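Alpha-L-arabinofuranosidase B (Aspergillus kawachii, PDB 6SXT) hydrolyses terminal non-reducing alpha-L-arabinofuranosyl residues from the side chains of plant polysaccharides such as arabinoxylan, arabinan and arabinogalactan. Local coordinates at residues D6-A10 against G11-C15. Residues are numbered along the deposited sequence; the frame is centred on the assembly and turned at random.
Sequences DIYEA and GDTPC
Tyr-8 O receives Thr-13 N at 3.1 Å and Asp-12 N meets Glu-9 O at 3.0 Å, the two bonds of a Schellman motif that closes the C-terminal end of helix 4-10. Asp-12, with positive phi (64°), is where the chain leaves the helix. One step earlier Gly-11 N still makes its helical bond to Ile-7 O and adds a weak one to Tyr-8 O, which thus collects two N-H groups. The Asp-12 N to Glu-9 O bond is less regular: its donor stands above the carbonyl plane, well off the lone pairs.

Beyond the turn the chain doubles back along the helix. Tyr-8 CB packs 3.2 Å from Thr-13 O, while its ring takes the disulfide sulfur obliquely, Cys-15 SG lying 3.9 Å from Tyr-8 CD2. Tyr-8 CG sits beside its own backbone N and anti to the carbonyl carbon (chi1 -81°), a rotation that leaves CD2 next to that sulfur. A water donates to Asp-12 OD2 at 2.6 Å and more weakly to Ala-10 O, linking the acid to the last helical residue.

Further out, the Cys-5–Cys-15 disulfide ties the start of the helix to the start of strand 15-20 in the catalytic domain. Tyr-8 is buried against Val-308 of helix 302-315 and Val-294 of strand 288-296, and Pro-14 bonds through its backbone to Ser-297. On the exposed side Glu-9 bends at chi2 (63°) and crosses Pro-14 obliquely, bringing one carboxylate oxygen, OE1, to 3.3 Å from Pro-14 CB.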
loop_
_atom_site.group_PDB
_atom_site.type_symbol
_atom_site.label_atom_id
_atom_site.label_comp_id
_atom_site.label_asym_id
_atom_site.label_seq_id
_atom_site.Cartn_x
_atom_site.Cartn_y
_atom_site.Cartn_z
ATOM N N ASP A 6 13.728 14.855 15.317
ATOM C CA ASP A 6 14.686 15.720 16.039
ATOM C C ASP A 6 14.711 17.097 15.375
ATOM O O ASP A 6 14.828 18.083 16.103
ATOM C CB ASP A 6 16.065 15.079 16.029
ATOM C CG ASP A 6 16.085 13.700 16.678
ATOM O OD1 ASP A 6 15.651 13.592 17.853
ATOM O OD2 ASP A 6 16.522 12.787 15.978
ATOM N N ILE A 7 14.637 17.111 14.043
ATOM C CA ILE A 7 14.631 18.366 13.246
ATOM C C ILE A 7 13.375 19.149 13.576
ATOM O O ILE A 7 13.452 20.364 13.861
ATOM C CB ILE A 7 14.783 18.055 11.768
ATOM C CG1 ILE A 7 16.135 17.397 11.514
ATOM C CG2 ILE A 7 14.587 19.283 10.893
ATOM C CD1 ILE A 7 16.285 16.700 10.228
ATOM N N TYR A 8 12.202 18.508 13.586
ATOM C CA TYR A 8 10.952 19.198 13.913
ATOM C C TYR A 8 11.023 19.743 15.344
ATOM O O TYR A 8 10.595 20.893 15.584
ATOM C CB TYR A 8 9.729 18.294 13.754
ATOM C CG TYR A 8 9.236 18.162 12.344
ATOM C CD1 TYR A 8 8.676 19.235 11.683
ATOM C CD2 TYR A 8 9.264 16.951 11.656
ATOM C CE1 TYR A 8 8.155 19.110 10.398
ATOM C CE2 TYR A 8 8.746 16.814 10.361
ATOM C CZ TYR A 8 8.192 17.897 9.729
ATOM O OH TYR A 8 7.641 17.724 8.488
ATOM N N GLU A 9 11.594 18.983 16.278
ATOM C CA GLU A 9 11.700 19.439 17.679
ATOM C C GLU A 9 12.596 20.684 17.720
ATOM O O GLU A 9 12.232 21.647 18.465
ATOM C CB GLU A 9 12.285 18.321 18.520
ATOM C CG GLU A 9 12.764 18.776 19.889
ATOM C CD GLU A 9 11.695 19.305 20.793
ATOM O OE1 GLU A 9 10.607 18.674 20.837
ATOM O OE2 GLU A 9 12.022 20.253 21.576
ATOM N N ALA A 10 13.691 20.694 16.987
ATOM C CA ALA A 10 14.658 21.826 16.984
ATOM C C ALA A 10 13.973 23.071 16.411
ATOM O O ALA A 10 14.383 24.185 16.747
ATOM C CB ALA A 10 15.880 21.492 16.196
ATOM N N GLY A 11 12.964 22.916 15.560
ATOM C CA GLY A 11 12.201 24.039 14.993
ATOM C C GLY A 11 11.064 24.468 15.875
ATOM O O GLY A 11 10.261 25.315 15.421
ATOM N N ASP A 12 10.910 23.878 17.057
ATOM C CA ASP A 12 9.866 24.170 18.067
ATOM C C ASP A 12 8.484 23.840 17.497
ATOM O O ASP A 12 7.480 24.385 17.956
ATOM C CB ASP A 12 9.911 25.657 18.477
ATOM C CG ASP A 12 11.168 26.014 19.248
ATOM O OD1 ASP A 12 11.590 25.187 20.060
ATOM O OD2 ASP A 12 11.730 27.128 19.012
ATOM N N THR A 13 8.413 22.836 16.610
ATOM C CA THR A 13 7.138 22.290 16.084
ATOM C C THR A 13 7.270 20.775 16.173
ATOM O O THR A 13 7.435 20.098 15.150
ATOM C CB THR A 13 6.846 22.772 14.659
ATOM O OG1 THR A 13 7.920 22.403 13.770
ATOM C CG2 THR A 13 6.664 24.277 14.621
ATOM N N PRO A 14 7.253 20.191 17.389
ATOM C CA PRO A 14 7.676 18.796 17.582
ATOM C C PRO A 14 6.629 17.808 17.050
ATOM O O PRO A 14 5.430 18.071 16.961
ATOM C CB PRO A 14 7.752 18.641 19.098
ATOM C CG PRO A 14 6.715 19.639 19.577
ATOM C CD PRO A 14 6.902 20.830 18.671
ATOM N N CYS A 15 7.116 16.617 16.660
ATOM C CA CYS A 15 6.226 15.509 16.301
ATOM C C CYS A 15 5.345 15.158 17.492
ATOM O O CYS A 15 5.831 15.042 18.658
ATOM C CB CYS A 15 7.019 14.272 15.920
ATOM S SG CYS A 15 8.011 14.568 14.427
HETATM O O HOH W 1 13.446 27.542 17.039
#